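Side-chain contacts in hypothetical protein Atu1540 (Agrobacterium tumefaciens str. C58, PDB 2HWJ), which is of unknown function but belongs to a family of putative ParB-like nucleases, so it may act on nucleic acid: residues P54-P59 / D97-V102; D163-R168 / M186-S191. All coordinates share one frame; numbering follows the deposited sequence.

Contact 1: P54-P59 / D97-V102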
loop_
_atom_site.group_PDB
_atom_site.type_symbol
_atom_site.label_atom_id
_atom_site.label_comp_id
_atom_site.label_asym_id
_atom_site.label_seq_id
_atom_site.Cartn_x
_atom_site.Cartn_y
_atom_site.Cartn_z
ATOM N N PRO A 54 -14.335 -12.377 3.602
ATOM C CA PRO A 54 -14.707 -10.994 3.193
ATOM C C PRO A 54 -15.428 -11.000 1.868
ATOM O O PRO A 54 -15.187 -11.832 1.017
ATOM C CB PRO A 54 -13.349 -10.340 2.988
ATOM C CG PRO A 54 -12.501 -11.343 2.521
ATOM C CD PRO A 54 -12.929 -12.656 3.275
ATOM N N VAL A 55 -16.243 -10.025 1.616
ATOM C CA VAL A 55 -17.183 -10.094 0.487
ATOM C C VAL A 55 -17.534 -8.662 0.039
ATOM O O VAL A 55 -17.309 -7.713 0.765
ATOM C CB VAL A 55 -18.403 -10.752 1.092
ATOM C CG1 VAL A 55 -19.699 -9.956 0.861
ATOM C CG2 VAL A 55 -18.421 -12.268 0.883
ATOM N N VAL A 56 -18.063 -8.479 -1.155
ATOM C CA VAL A 56 -18.359 -7.147 -1.662
ATOM C C VAL A 56 -19.775 -7.227 -2.122
ATOM O O VAL A 56 -20.183 -8.201 -2.665
ATOM C CB VAL A 56 -17.378 -6.858 -2.862
ATOM C CG1 VAL A 56 -17.990 -6.000 -3.923
ATOM C CG2 VAL A 56 -16.159 -6.175 -2.388
ATOM N N ALA A 57 -20.569 -6.215 -1.969
ATOM C CA ALA A 57 -21.943 -6.368 -2.416
ATOM C C ALA A 57 -21.955 -5.917 -3.874
ATOM O O ALA A 57 -21.499 -4.833 -4.168
ATOM C CB ALA A 57 -22.936 -5.570 -1.537
ATOM N N GLY A 58 -22.450 -6.776 -4.779
ATOM C CA GLY A 58 -22.544 -6.454 -6.180
ATOM C C GLY A 58 -23.947 -6.188 -6.565
ATOM O O GLY A 58 -24.805 -6.057 -5.739
ATOM N N PRO A 59 -24.189 -6.166 -7.856
ATOM C CA PRO A 59 -25.440 -5.862 -8.513
ATOM C C PRO A 59 -26.505 -6.846 -8.100
ATOM O O PRO A 59 -26.172 -7.968 -7.741
ATOM C CB PRO A 59 -25.134 -6.094 -9.957
ATOM C CG PRO A 59 -23.708 -5.963 -10.039
ATOM C CD PRO A 59 -23.141 -6.545 -8.801
ATOM N N ASP A 97 -21.808 -4.357 -15.994
ATOM C CA ASP A 97 -20.748 -3.938 -16.810
ATOM C C ASP A 97 -19.811 -3.129 -15.931
ATOM O O ASP A 97 -18.615 -3.424 -15.779
ATOM C CB ASP A 97 -21.424 -2.980 -17.796
ATOM C CG ASP A 97 -21.116 -3.305 -19.205
ATOM O OD1 ASP A 97 -20.154 -4.093 -19.374
ATOM O OD2 ASP A 97 -21.832 -2.773 -20.117
ATOM N N GLU A 98 -20.389 -2.084 -15.334
ATOM C CA GLU A 98 -19.587 -1.140 -14.631
ATOM C C GLU A 98 -18.969 -1.849 -13.413
ATOM O O GLU A 98 -17.789 -1.720 -13.132
ATOM C CB GLU A 98 -20.410 0.073 -14.284
ATOM C CG GLU A 98 -19.572 1.095 -13.623
ATOM C CD GLU A 98 -20.209 2.439 -13.559
ATOM O OE1 GLU A 98 -21.460 2.528 -13.540
ATOM O OE2 GLU A 98 -19.447 3.429 -13.479
ATOM N N PHE A 99 -19.763 -2.666 -12.752
ATOM C CA PHE A 99 -19.285 -3.380 -11.672
ATOM C C PHE A 99 -18.008 -4.125 -11.996
ATOM O O PHE A 99 -17.029 -4.000 -11.286
ATOM C CB PHE A 99 -20.336 -4.388 -11.324
ATOM C CG PHE A 99 -19.910 -5.337 -10.264
ATOM C CD1 PHE A 99 -19.803 -4.921 -8.974
ATOM C CD2 PHE A 99 -19.592 -6.647 -10.580
ATOM C CE1 PHE A 99 -19.430 -5.815 -7.967
ATOM C CE2 PHE A 99 -19.192 -7.599 -9.540
ATOM C CZ PHE A 99 -19.102 -7.171 -8.251
ATOM N N TRP A 100 -17.993 -4.939 -13.033
ATOM C CA TRP A 100 -16.794 -5.750 -13.231
ATOM C C TRP A 100 -15.589 -4.914 -13.487
ATOM O O TRP A 100 -14.522 -5.204 -12.962
ATOM C CB TRP A 100 -16.951 -6.633 -14.429
ATOM C CG TRP A 100 -17.750 -7.784 -14.138
ATOM C CD1 TRP A 100 -18.991 -8.054 -14.642
ATOM C CD2 TRP A 100 -17.450 -8.825 -13.168
ATOM N NE1 TRP A 100 -19.468 -9.199 -14.050
ATOM C CE2 TRP A 100 -18.553 -9.694 -13.152
ATOM C CE3 TRP A 100 -16.391 -9.045 -12.268
ATOM C CZ2 TRP A 100 -18.595 -10.853 -12.379
ATOM C CZ3 TRP A 100 -16.422 -10.194 -11.467
ATOM C CH2 TRP A 100 -17.528 -11.112 -11.556
ATOM N N SER A 101 -15.757 -3.883 -14.313
ATOM C CA SER A 101 -14.758 -2.857 -14.508
ATOM C C SER A 101 -14.216 -2.285 -13.203
ATOM O O SER A 101 -12.998 -2.233 -12.998
ATOM C CB SER A 101 -15.342 -1.732 -15.354
ATOM O OG SER A 101 -14.532 -0.599 -15.308
ATOM N N VAL A 102 -15.104 -1.867 -12.309
ATOM C CA VAL A 102 -14.627 -1.265 -11.093
ATOM C C VAL A 102 -13.852 -2.317 -10.279
ATOM O O VAL A 102 -12.739 -1.992 -9.747
ATOM C CB VAL A 102 -15.750 -0.621 -10.335
ATOM C CG1 VAL A 102 -15.440 -0.459 -8.921
ATOM C CG2 VAL A 102 -15.989 0.722 -10.924
#

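Contact 2: D163-R168 / M186-S191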
loop_
_atom_site.group_PDB
_atom_site.type_symbol
_atom_site.label_atom_id
_atom_site.label_comp_id
_atom_site.label_asym_id
_atom_site.label_seq_id
_atom_site.Cartn_x
_atom_site.Cartn_y
_atom_site.Cartn_z
ATOM N N ASP A 163 2.657 -18.590 -12.195
ATOM C CA ASP A 163 2.987 -18.353 -13.561
ATOM C C ASP A 163 4.521 -18.573 -13.825
ATOM O O ASP A 163 4.927 -19.203 -14.792
ATOM C CB ASP A 163 2.436 -16.995 -14.005
ATOM C CG ASP A 163 3.153 -16.464 -15.274
ATOM O OD1 ASP A 163 3.209 -17.225 -16.299
ATOM O OD2 ASP A 163 3.687 -15.311 -15.279
ATOM N N PHE A 164 5.381 -18.116 -12.934
ATOM C CA PHE A 164 6.810 -18.362 -13.074
ATOM C C PHE A 164 7.059 -19.881 -13.206
ATOM O O PHE A 164 7.652 -20.325 -14.173
ATOM C CB PHE A 164 7.490 -17.752 -11.854
ATOM C CG PHE A 164 8.972 -18.029 -11.734
ATOM C CD1 PHE A 164 9.886 -17.334 -12.489
ATOM C CD2 PHE A 164 9.455 -18.924 -10.785
ATOM C CE1 PHE A 164 11.230 -17.548 -12.341
ATOM C CE2 PHE A 164 10.824 -19.136 -10.654
ATOM C CZ PHE A 164 11.684 -18.453 -11.435
ATOM N N LEU A 165 6.534 -20.687 -12.281
ATOM C CA LEU A 165 6.843 -22.071 -12.298
ATOM C C LEU A 165 6.260 -22.688 -13.562
ATOM O O LEU A 165 6.821 -23.718 -14.067
ATOM C CB LEU A 165 6.342 -22.785 -11.071
ATOM C CG LEU A 165 6.807 -22.184 -9.741
ATOM C CD1 LEU A 165 5.814 -22.484 -8.675
ATOM C CD2 LEU A 165 8.248 -22.587 -9.321
ATOM N N ARG A 166 5.192 -22.103 -14.130
ATOM C CA ARG A 166 4.458 -22.947 -15.057
ATOM C C ARG A 166 5.175 -22.888 -16.313
ATOM O O ARG A 166 5.008 -23.807 -17.150
ATOM C CB ARG A 166 2.993 -22.627 -15.243
ATOM C CG ARG A 166 2.543 -22.124 -16.596
ATOM C CD ARG A 166 1.320 -21.140 -16.380
ATOM N NE ARG A 166 0.217 -21.927 -15.823
ATOM C CZ ARG A 166 -0.403 -21.705 -14.679
ATOM N NH1 ARG A 166 -0.132 -20.667 -13.956
ATOM N NH2 ARG A 166 -1.339 -22.542 -14.297
ATOM N N ARG A 167 6.024 -21.863 -16.435
ATOM C CA ARG A 167 6.801 -21.727 -17.671
ATOM C C ARG A 167 8.124 -22.493 -17.614
ATOM O O ARG A 167 8.875 -22.484 -18.536
ATOM C CB ARG A 167 7.028 -20.261 -17.989
ATOM C CG ARG A 167 5.872 -19.385 -17.605
ATOM C CD ARG A 167 6.169 -17.913 -17.792
ATOM N NE ARG A 167 5.784 -17.546 -19.130
ATOM C CZ ARG A 167 4.840 -16.667 -19.450
ATOM N NH1 ARG A 167 4.158 -16.030 -18.518
ATOM N NH2 ARG A 167 4.586 -16.427 -20.736
ATOM N N ARG A 168 8.353 -23.206 -16.521
ATOM C CA ARG A 168 9.664 -23.739 -16.175
ATOM C C ARG A 168 9.630 -25.132 -15.622
ATOM O O ARG A 168 10.625 -25.765 -15.553
ATOM C CB ARG A 168 10.270 -22.875 -15.087
ATOM C CG ARG A 168 10.960 -21.687 -15.659
ATOM C CD ARG A 168 11.324 -20.700 -14.608
ATOM N NE ARG A 168 11.732 -19.454 -15.248
ATOM C CZ ARG A 168 10.889 -18.500 -15.606
ATOM N NH1 ARG A 168 9.601 -18.672 -15.350
ATOM N NH2 ARG A 168 11.325 -17.377 -16.178
HETATM N N MSE A 186 11.727 -25.140 -5.466
HETATM C CA MSE A 186 12.578 -24.685 -4.386
HETATM C C MSE A 186 13.998 -24.304 -4.904
HETATM O O MSE A 186 14.559 -23.272 -4.513
HETATM C CB MSE A 186 12.570 -25.744 -3.306
HETATM C CG MSE A 186 13.322 -25.407 -2.102
HETATM SE SE MSE A 186 12.708 -23.738 -1.293
HETATM C CE MSE A 186 13.884 -23.805 0.329
ATOM N N LYS A 187 14.571 -25.116 -5.799
ATOM C CA LYS A 187 15.822 -24.722 -6.449
ATOM C C LYS A 187 15.584 -23.430 -7.281
ATOM O O LYS A 187 16.491 -22.602 -7.379
ATOM C CB LYS A 187 16.375 -25.856 -7.278
ATOM C CG LYS A 187 17.502 -25.572 -8.192
ATOM C CD LYS A 187 18.302 -26.914 -8.306
ATOM C CE LYS A 187 19.242 -27.027 -9.505
ATOM N NZ LYS A 187 18.716 -28.062 -10.472
ATOM N N LEU A 188 14.385 -23.215 -7.826
ATOM C CA LEU A 188 14.277 -22.100 -8.700
ATOM C C LEU A 188 14.051 -20.811 -7.883
ATOM O O LEU A 188 14.668 -19.752 -8.167
ATOM C CB LEU A 188 13.178 -22.314 -9.735
ATOM C CG LEU A 188 13.377 -23.248 -10.943
ATOM C CD1 LEU A 188 12.070 -23.904 -11.242
ATOM C CD2 LEU A 188 13.996 -22.620 -12.223
ATOM N N ALA A 189 13.133 -20.901 -6.905
ATOM C CA ALA A 189 12.823 -19.799 -5.995
ATOM C C ALA A 189 14.118 -19.073 -5.525
ATOM O O ALA A 189 14.216 -17.832 -5.569
ATOM C CB ALA A 189 12.109 -20.339 -4.844
ATOM N N LYS A 190 15.086 -19.860 -5.075
ATOM C CA LYS A 190 16.364 -19.381 -4.648
ATOM C C LYS A 190 17.263 -18.860 -5.766
ATOM O O LYS A 190 18.357 -18.405 -5.498
ATOM C CB LYS A 190 17.165 -20.536 -3.967
ATOM C CG LYS A 190 16.589 -21.113 -2.638
ATOM C CD LYS A 190 16.161 -19.995 -1.556
ATOM C CE LYS A 190 14.612 -19.830 -1.354
ATOM N NZ LYS A 190 14.338 -19.700 0.116
ATOM N N SER A 191 16.904 -19.007 -7.020
ATOM C CA SER A 191 17.868 -18.619 -8.030
ATOM C C SER A 191 17.640 -17.158 -8.285
ATOM O O SER A 191 16.579 -16.609 -7.994
ATOM C CB SER A 191 17.762 -19.440 -9.326
ATOM O OG SER A 191 16.582 -19.060 -10.047
#

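Contact 1: P54-P59 / D97-V102
The backbone bond from Val-102 N to Glu-98 O, 2.8 Å long, braces the helical turn from which Phe-99 reaches Gly-58 and Pro-59 just beyond the end of strand 52-57. This is strand-to-helix packing in what is probably a ParB-like domain: helix 96-105 lies against the end of a central strand of the mixed sheet, and one residue, Phe-99, makes all the contacts from the helical side. Phe-99 CG is anti to the backbone N (chi1 174°), which sends the ring out from the helix toward the strand end. Pro-59 sits on one ring face in a CH-pi contact, its CD 3.7 Å from the centroid of the Phe-99 ring and 10° off the ring normal. The proline CG continues the overlap toward the root of the side chain, 3.9 Å from Phe-99 CB. On the strand itself, Val-56 approaches the rim: its CG1 is 4.3 Å from Phe-99 CE1, near the ring plane. All the touching residues are buried. Tyr-64, on the neighbouring strand 63-65, adds a second ring against Phe-99, the two planes inclined at about 50°, and also touches Pro-59. Asp-97 and Ser-101 of the same helix pack on Arg-167 of the second subunit. Between the proline and the valine, Gly-58 presents backbone to the aromatic group, its CA 3.6 Å from Phe-99 CE1.

Contact 2: D163-R168 / M186-S191
Arg-168 and Leu-188 meet where the end of helix 157-166 and the loop that follows it pack on the last turn of helix 178-189, in the helical C-terminal region; the contact is made by apolar groups and the aliphatic part of an arginine. From CB, the arginine chain starts beside its backbone N (chi1 -85°) and runs extended through CG to NE, alongside both Phe-164 and the leucine, which also touch each other. Its CD does double duty, lying 4.1 Å from Leu-188 CD2 and, displaced toward the rim, 3.8 Å above the plane of the Phe-164 ring. Next, NE forms a salt bridge with Glu-193 OE1. The guanidinium then lies over the rim of the ring, with Phe-164 CE1 3.4 Å from its plane, beneath its centre. NH1 turns back to the helix end and donates to Phe-164 O at 2.8 Å; the acceptor lies almost in the guanidinium plane, but the N-H...O angle is only 140°. That oxygen is also bonded by Arg-167 N, from the opposite face of the carbonyl plane. NH2, the far tip, pairs with Glu-98 OE1 of the second subunit, so three groups fix the rotation of the guanidinium.

Leu-188 makes all the close contacts from the side of helix 178-189. Its CB is 4.1 Å from Phe-164 CE2, and its CD1 reaches the more distant Leu-165 CD2, whose residue also packs on helix 135-146. Behind it the chain turns: Leu-188 O accepts from Ser-191 N and, in the carbonyl plane on a lone pair, from Ser-191 OG at 2.8 Å.

Overall arrangement
From the N terminus, the chain enters contact 1 on strand 52-57, passes through strand 63-65, helix 69-77 and strand 82-90, and closes this loop of 37 intervening residues on helix 96-105. Contact 2 opens only afterwards, on helix 157-166, and closes after a shorter, largely helical excursion on helix 178-189. The two loops therefore follow in series and neither nest nor cross. Contact 1 ties the mixed sheet to a helix; contact 2 joins helices near the C terminus. They lie on opposite sides of the chain's centre, nearest atoms about 20 Å apart, yet both adjoin the second subunit, where helix 96-105 of one copy meets residues 163-168 of the other.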